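PDB 4BFC: 3-deoxy-d-manno-octulosonic-acid transferase from Acinetobacter baumannii, which probably transfers Kdo (3-deoxy-D-manno-octulosonic acid) from CMP-Kdo onto the lipid A precursor of lipopolysaccharide, with this C-terminal domain binding the sugar nucleotide. Local coordinates for residues Y65-R70 and L94-H99; Q57-L62 and E89-L94; K71-V76 and Q105-S110. One frame throughout, in Å; residues are numbered along the deposited sequence.

All three contacts lie at the end of the domain where strand 98-100 edges the parallel sheet. Contact 3 is buried and purely aliphatic: strand 72-78 meets the loop 105-110 on one face of the sheet. Contacts 1 and 2 share helix 54-68, which packs on the opposite face; both ranges include Leu94, which packs in contact 2. Contact 2 sets that helix against helix 84-93, with Leu59 and Cys91 buried, Leu94 partly exposed and a glutamate stem at the margin. Contact 1, nearer the surface, is the most mixed, combining a leucine pair, a water between two carbonyl oxygens and an arginine. Arg70 of contact 1 also reaches Ser110 of contact 3 through a weak hydrogen bond.

Contact 1 (Y65-R70 and L94-H99); sequences YLNSDR and LNLITH
Leu66, in the last turn of helix 54-68, meets Leu96 in the apolar part of this contact. The two side chains cross at about a right angle, and the methyl CD1 of Leu66 sits before the fork of the other leucine, 4.1 Å from Leu96 CD2 and almost as near to its CD1. Both residues are buried.

The polar part runs through Asn67. Its amide oxygen OD1 comes within 4.1 Å of Leu96 CD2, a touch without a bond; its firm partner is Gln112 NE2. A water lies 2.6 Å from both Asn67 OD1 and the carbonyl O of Asn95 and can donate to either, but with more acceptors than protons nearby it need not serve both at once. The turn at Asn95 is a Schellman motif closing helix 84-93, with positive phi (54°). Just beyond it, Thr98 OG1 donates to Leu96 O at 2.9 Å, coming from well above the carbonyl plane rather than along a lone pair.

Arg70 closes the exposed side. In the conformer described here, bends at chi2 (-32°) and chi3 (-78°) swing its guanidinium across, and Ile97 CD1 touches the edge of that group, 3.6 Å from Arg70 NH2. The same nitrogen has a weak hydrogen bond to Ser110 O.

Gln112 holds both sides together, since its side chain also bonds Leu66 O and Ile97 N. The C-terminal end of helix 54-68 is thereby fastened to the chain entering edge strand 98-100, while Leu96 packs further on Ala63 of that helix and on Val113 of the adjoining strand 113-115.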
# COMPACT_ATOMS: atom_id res chain seq x y z
N TYR A 65 26.53 -0.25 -19.86
CA TYR A 65 26.53 1.08 -20.42
C TYR A 65 26.95 2.18 -19.46
O TYR A 65 27.59 3.16 -19.89
CB TYR A 65 25.15 1.41 -21.02
CG TYR A 65 24.71 0.40 -22.06
CD1 TYR A 65 25.15 0.53 -23.40
CD2 TYR A 65 23.91 -0.72 -21.72
CE1 TYR A 65 24.76 -0.39 -24.36
CE2 TYR A 65 23.54 -1.66 -22.69
CZ TYR A 65 23.96 -1.45 -24.01
OH TYR A 65 23.59 -2.33 -25.04
N LEU A 66 26.53 2.08 -18.18
CA LEU A 66 26.93 3.08 -17.18
C LEU A 66 28.48 3.02 -16.99
O LEU A 66 29.07 4.06 -16.79
CB LEU A 66 26.25 2.81 -15.81
CG LEU A 66 24.73 3.04 -15.76
CD1 LEU A 66 24.16 2.53 -14.44
CD2 LEU A 66 24.37 4.49 -15.90
N ASN A 67 29.04 1.82 -17.08
CA ASN A 67 30.54 1.65 -16.99
C ASN A 67 31.26 2.17 -18.24
O ASN A 67 32.33 2.85 -18.13
CB ASN A 67 30.93 0.17 -16.75
CG ASN A 67 30.45 -0.37 -15.40
OD1 ASN A 67 30.41 0.34 -14.45
ND2 ASN A 67 30.09 -1.64 -15.35
N SER A 68 30.70 1.93 -19.42
CA SER A 68 31.37 2.34 -20.66
C SER A 68 31.15 3.79 -21.11
O SER A 68 32.01 4.39 -21.75
CB SER A 68 31.12 1.31 -21.78
OG SER A 68 29.88 1.54 -22.43
N ASP A 69 30.01 4.38 -20.73
CA ASP A 69 29.61 5.70 -21.14
C ASP A 69 29.28 6.47 -19.88
O ASP A 69 28.14 6.38 -19.39
CB ASP A 69 28.39 5.59 -22.09
CG ASP A 69 27.96 6.93 -22.63
OD1 ASP A 69 28.53 7.98 -22.23
OD2 ASP A 69 27.04 6.94 -23.49
N ARG A 70 30.26 7.24 -19.37
CA ARG A 70 30.17 8.05 -18.13
C ARG A 70 29.20 9.22 -18.24
O ARG A 70 28.89 9.91 -17.22
CB ARG A 70 31.55 8.62 -17.73
CG ARG A 70 32.55 7.60 -17.22
CD ARG A 70 31.90 6.44 -16.48
NE ARG A 70 31.52 6.82 -15.12
CZ ARG A 70 32.20 6.49 -14.02
NH1 ARG A 70 33.30 5.75 -14.13
NH2 ARG A 70 31.78 6.89 -12.82
N LEU A 94 26.10 -4.17 -7.33
CA LEU A 94 26.32 -4.12 -8.75
C LEU A 94 27.59 -3.34 -9.05
O LEU A 94 27.90 -3.11 -10.21
CB LEU A 94 25.07 -3.53 -9.45
CG LEU A 94 24.03 -4.57 -9.84
CD1 LEU A 94 22.73 -3.87 -10.21
CD2 LEU A 94 24.42 -5.51 -10.99
N ASN A 95 28.30 -2.92 -8.00
CA ASN A 95 29.51 -2.07 -8.12
C ASN A 95 29.34 -0.77 -8.91
O ASN A 95 30.19 -0.39 -9.72
CB ASN A 95 30.70 -2.89 -8.65
CG ASN A 95 31.01 -4.06 -7.76
OD1 ASN A 95 31.16 -3.90 -6.56
ND2 ASN A 95 31.10 -5.26 -8.34
N LEU A 96 28.22 -0.07 -8.68
CA LEU A 96 27.95 1.14 -9.40
C LEU A 96 28.16 2.26 -8.40
O LEU A 96 27.74 2.11 -7.23
CB LEU A 96 26.49 1.12 -9.93
CG LEU A 96 26.17 0.05 -10.99
CD1 LEU A 96 24.65 -0.10 -11.23
CD2 LEU A 96 26.92 0.41 -12.27
N ILE A 97 28.77 3.35 -8.82
CA ILE A 97 28.98 4.51 -7.96
C ILE A 97 27.61 5.15 -7.70
O ILE A 97 26.98 5.64 -8.65
CB ILE A 97 29.98 5.51 -8.56
CG1 ILE A 97 31.39 4.87 -8.63
CG2 ILE A 97 29.97 6.83 -7.77
CD1 ILE A 97 32.40 5.66 -9.46
N THR A 98 27.18 5.21 -6.43
CA THR A 98 25.80 5.60 -6.06
C THR A 98 25.79 6.69 -4.99
O THR A 98 26.48 6.54 -3.96
CB THR A 98 25.06 4.37 -5.52
OG1 THR A 98 25.18 3.27 -6.44
CG2 THR A 98 23.49 4.63 -5.25
N HIS A 99 25.14 7.81 -5.29
CA HIS A 99 24.94 8.93 -4.38
C HIS A 99 23.50 9.02 -4.01
O HIS A 99 22.59 8.51 -4.74
CB HIS A 99 25.50 10.20 -5.00
CG HIS A 99 26.97 10.08 -5.28
ND1 HIS A 99 27.88 9.79 -4.30
CD2 HIS A 99 27.66 10.08 -6.48
CE1 HIS A 99 29.11 9.68 -4.88
NE2 HIS A 99 28.97 9.84 -6.20
O HOH W 1 31.34 -0.31 -12.10

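Contact 2 (Q57-L62 and E89-L94); sequences QILEAL and EICQNL
Leu94 reaches from the end of helix 84-93 onto helix 54-68, and its two methyls divide the work between neighbouring residues there. CD1 of Leu94 presses against the stem of Leu59, 3.6 Å from Leu59 CB, and also lies close to the backbone N of Glu60. CD2 of Leu94 rests instead on Glu60 CG at 3.7 Å. A second apolar touch lies one turn back along helix 84-93, where the branch end of Leu59 meets sulfur: Leu59 CD1 is 3.8 Å from Cys91 SG. With chi1 at -61° and chi2 at 169°, Leu59 extends its tip to Cys91 while its CB stays beneath Leu94. Leu59 and Cys91 are both buried.

Glu60 contributes hydrocarbon here, not charge. Its side chain crosses that of Leu94 at about a right angle, and the extended chain beyond CG takes the carboxylate on to Gln56, whose NE2 bonds Glu60 OE2 within the same helix. The outer flank of helix 84-93 meets the second subunit, where Thr168 of that copy packs on Ile90 and Asn93.

Helices 54-68 and 84-93 each follow a strand of the parallel sheet and lead into another. Such neighbouring helices, packed side by side over one sheet face, belong to the beta-alpha-beta crossovers of a Rossmann-like domain, as in the nucleotide-sugar half of GT-B glycosyltransferases.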
# COMPACT_ATOMS: atom_id res chain seq x y z
N GLN A 57 16.88 -5.82 -11.92
CA GLN A 57 16.85 -6.26 -13.34
C GLN A 57 17.24 -5.17 -14.30
O GLN A 57 18.05 -5.41 -15.24
CB GLN A 57 15.51 -6.87 -13.76
CG GLN A 57 15.11 -8.15 -12.99
CD GLN A 57 13.78 -8.73 -13.44
OE1 GLN A 57 13.51 -9.91 -13.20
NE2 GLN A 57 12.93 -7.93 -14.01
N ILE A 58 16.71 -3.96 -14.12
CA ILE A 58 17.05 -2.84 -15.01
C ILE A 58 18.49 -2.36 -14.78
O ILE A 58 19.22 -2.13 -15.76
CB ILE A 58 16.03 -1.66 -14.88
CG1 ILE A 58 14.66 -2.13 -15.38
CG2 ILE A 58 16.51 -0.48 -15.66
CD1 ILE A 58 13.53 -1.24 -14.95
N LEU A 59 18.91 -2.16 -13.52
CA LEU A 59 20.31 -1.74 -13.27
C LEU A 59 21.32 -2.78 -13.80
O LEU A 59 22.36 -2.34 -14.33
CB LEU A 59 20.63 -1.40 -11.83
CG LEU A 59 19.77 -0.23 -11.37
CD1 LEU A 59 19.95 -0.14 -9.85
CD2 LEU A 59 20.15 1.07 -12.06
N GLU A 60 21.00 -4.06 -13.71
CA GLU A 60 21.92 -5.14 -14.25
C GLU A 60 22.09 -4.99 -15.75
O GLU A 60 23.24 -5.09 -16.26
CB GLU A 60 21.32 -6.52 -14.02
CG GLU A 60 21.62 -7.22 -12.72
CD GLU A 60 20.91 -8.57 -12.63
OE1 GLU A 60 20.02 -8.89 -13.48
OE2 GLU A 60 21.21 -9.29 -11.67
N ALA A 61 20.97 -4.75 -16.45
CA ALA A 61 20.91 -4.58 -17.92
C ALA A 61 21.66 -3.30 -18.32
O ALA A 61 22.37 -3.25 -19.37
CB ALA A 61 19.49 -4.62 -18.46
N LEU A 62 21.56 -2.28 -17.47
CA LEU A 62 22.13 -0.98 -17.79
C LEU A 62 23.62 -0.84 -17.39
O LEU A 62 24.30 -0.02 -17.98
CB LEU A 62 21.31 0.12 -17.05
CG LEU A 62 21.50 1.59 -17.47
CD1 LEU A 62 21.00 1.92 -18.86
CD2 LEU A 62 20.74 2.43 -16.46
N GLU A 89 21.65 -1.11 -1.28
CA GLU A 89 22.41 -2.38 -1.32
C GLU A 89 22.47 -3.06 -2.69
O GLU A 89 23.50 -3.63 -3.06
CB GLU A 89 21.98 -3.36 -0.27
CG GLU A 89 22.20 -2.88 1.13
CD GLU A 89 23.64 -2.56 1.39
OE1 GLU A 89 24.51 -3.43 1.15
OE2 GLU A 89 23.91 -1.42 1.81
N ILE A 90 21.37 -3.03 -3.43
CA ILE A 90 21.30 -3.54 -4.81
C ILE A 90 22.33 -2.82 -5.67
O ILE A 90 23.08 -3.46 -6.42
CB ILE A 90 19.88 -3.40 -5.38
CG1 ILE A 90 18.91 -4.33 -4.64
CG2 ILE A 90 19.85 -3.62 -6.90
CD1 ILE A 90 17.41 -4.09 -4.97
N CYS A 91 22.37 -1.49 -5.55
CA CYS A 91 23.29 -0.63 -6.34
C CYS A 91 24.74 -0.94 -5.98
O CYS A 91 25.59 -1.10 -6.87
CB CYS A 91 22.98 0.84 -6.03
SG CYS A 91 21.39 1.36 -6.68
N GLN A 92 25.00 -0.99 -4.67
CA GLN A 92 26.34 -1.31 -4.15
C GLN A 92 26.87 -2.64 -4.62
O GLN A 92 28.06 -2.72 -4.97
CB GLN A 92 26.34 -1.27 -2.63
CG GLN A 92 26.26 0.16 -2.07
CD GLN A 92 27.28 1.14 -2.62
OE1 GLN A 92 27.05 1.82 -3.62
NE2 GLN A 92 28.41 1.22 -1.94
N ASN A 93 26.02 -3.66 -4.64
CA ASN A 93 26.40 -5.00 -5.10
C ASN A 93 26.67 -5.11 -6.58
O ASN A 93 27.38 -6.00 -7.04
CB ASN A 93 25.38 -6.02 -4.66
CG ASN A 93 25.51 -6.34 -3.17
OD1 ASN A 93 26.33 -5.73 -2.47
ND2 ASN A 93 24.71 -7.27 -2.69
N LEU A 94 26.10 -4.17 -7.33
CA LEU A 94 26.32 -4.12 -8.75
C LEU A 94 27.59 -3.34 -9.05
O LEU A 94 27.90 -3.11 -10.21
CB LEU A 94 25.07 -3.53 -9.45
CG LEU A 94 24.03 -4.57 -9.84
CD1 LEU A 94 22.73 -3.87 -10.21
CD2 LEU A 94 24.42 -5.51 -10.99

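Contact 3 (K71-V76 and Q105-S110); sequences KLVCIV and QSIHAS
Ile107 brings the loop between strands 98-100 and 113-115 down onto strand 72-78, and almost everything in this contact can be told from its side chain. Its CB faces the strand but stands back, 5.1 Å from Val73 CG2, leaving the touching to the branches. The short branch comes first: CG2 of Ile107 meets Val73 CG2 methyl to methyl at 4.3 Å, with Val73 CG1 slightly farther off. The other branch heads along the strand. With chi1 at -72°, CG1 lies anti to the carbonyl carbon, on the backbone N side, and it passes Val73 CG2 at 4.6 Å.

The terminal methyl then reaches two strand residues. Ile107 CD1 lies 4.3 Å from Ile75 CD1, with CG1 of that isoleucine equally near, and it has Val73 CG2 4.5 Å away, roughly at right angles to that direction. The chain of Ile75 is extended (chi2 -178°), which carries its tip out to this meeting point. These are comfortable van der Waals distances among buried aliphatic groups, so the two segments touch through methyl and methylene groups alone.

Arg42 supplies the polar tie beside them, its guanidinium bonding the carbonyl oxygens of Lys71, Leu72 and His108. Trp37 and Tyr114 also pack on Ile107.

The alternation along the strand is that of a sheet with two covered faces. Val73 faces the loop and Ile75 reaches it with its tip, while Cys74 points to the other face and packs on Leu59 and Leu62 of helix 54-68. The strand thus has helix 54-68 on one face and a loop covering the other, consistent with the Rossmann-like fold of a sugar-nucleotide-binding GT-B domain.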
# COMPACT_ATOMS: atom_id res chain seq x y z
N LYS A 71 28.70 9.47 -19.44
CA LYS A 71 27.72 10.53 -19.63
C LYS A 71 26.37 10.07 -19.00
O LYS A 71 25.56 10.90 -18.60
CB LYS A 71 27.43 10.85 -21.10
CG LYS A 71 28.23 11.99 -21.73
CD LYS A 71 27.86 12.16 -23.22
CE LYS A 71 26.39 12.54 -23.47
NZ LYS A 71 26.20 13.95 -23.98
N LEU A 72 26.12 8.78 -19.04
CA LEU A 72 24.76 8.29 -18.63
C LEU A 72 24.71 8.38 -17.10
O LEU A 72 25.72 8.15 -16.43
CB LEU A 72 24.58 6.81 -19.01
CG LEU A 72 24.27 6.50 -20.46
CD1 LEU A 72 24.38 5.01 -20.68
CD2 LEU A 72 22.83 6.92 -20.75
N VAL A 73 23.53 8.58 -16.54
CA VAL A 73 23.37 8.41 -15.08
C VAL A 73 21.93 8.00 -14.94
O VAL A 73 21.06 8.52 -15.67
CB VAL A 73 23.60 9.71 -14.33
CG1 VAL A 73 22.80 10.92 -14.88
CG2 VAL A 73 23.42 9.49 -12.83
N CYS A 74 21.73 7.06 -14.04
CA CYS A 74 20.33 6.57 -13.76
C CYS A 74 19.86 7.08 -12.41
O CYS A 74 20.44 6.77 -11.41
CB CYS A 74 20.32 5.08 -13.78
SG CYS A 74 18.71 4.39 -13.48
N ILE A 75 18.74 7.78 -12.44
CA ILE A 75 18.03 8.16 -11.19
C ILE A 75 17.09 7.01 -10.80
O ILE A 75 16.30 6.55 -11.67
CB ILE A 75 17.26 9.49 -11.37
CG1 ILE A 75 18.24 10.65 -11.69
CG2 ILE A 75 16.40 9.75 -10.07
CD1 ILE A 75 17.59 12.02 -11.85
N VAL A 76 17.11 6.55 -9.54
CA VAL A 76 16.24 5.42 -9.08
C VAL A 76 15.31 5.95 -7.96
O VAL A 76 15.81 6.52 -7.00
CB VAL A 76 17.10 4.24 -8.55
CG1 VAL A 76 16.18 3.14 -8.11
CG2 VAL A 76 17.99 3.73 -9.71
N GLN A 105 23.37 14.43 -1.00
CA GLN A 105 24.32 14.32 -2.13
C GLN A 105 23.70 14.79 -3.43
O GLN A 105 22.46 14.85 -3.62
CB GLN A 105 24.92 12.96 -2.26
CG GLN A 105 25.77 12.58 -1.03
CD GLN A 105 26.28 11.17 -1.01
OE1 GLN A 105 25.63 10.23 -1.41
NE2 GLN A 105 27.53 11.00 -0.50
N SER A 106 24.61 15.05 -4.37
CA SER A 106 24.27 15.49 -5.71
C SER A 106 24.74 14.44 -6.78
O SER A 106 25.35 13.41 -6.47
CB SER A 106 24.95 16.84 -5.94
OG SER A 106 26.38 16.72 -5.87
N ILE A 107 24.43 14.71 -8.05
CA ILE A 107 25.01 13.87 -9.11
C ILE A 107 26.42 14.41 -9.44
O ILE A 107 26.51 15.54 -9.89
CB ILE A 107 24.07 13.94 -10.34
CG1 ILE A 107 22.77 13.12 -10.02
CG2 ILE A 107 24.78 13.39 -11.60
CD1 ILE A 107 21.63 13.19 -11.08
N HIS A 108 27.45 13.60 -9.17
CA HIS A 108 28.85 14.01 -9.45
C HIS A 108 29.10 13.64 -10.91
O HIS A 108 28.39 12.77 -11.43
CB HIS A 108 29.90 13.30 -8.53
CG HIS A 108 29.60 13.32 -7.03
ND1 HIS A 108 30.32 12.59 -6.14
CD2 HIS A 108 28.62 13.97 -6.29
CE1 HIS A 108 29.81 12.78 -4.89
NE2 HIS A 108 28.79 13.63 -4.98
N ALA A 109 30.12 14.21 -11.59
CA ALA A 109 30.64 13.50 -12.77
C ALA A 109 30.77 11.96 -12.56
O ALA A 109 30.52 11.23 -13.51
CB ALA A 109 32.03 14.07 -13.18
N SER A 110 31.20 11.47 -11.39
CA SER A 110 31.44 10.07 -11.14
C SER A 110 30.20 9.22 -10.89
O SER A 110 30.28 7.99 -10.82
CB SER A 110 32.34 9.84 -9.90
OG SER A 110 31.99 10.75 -8.86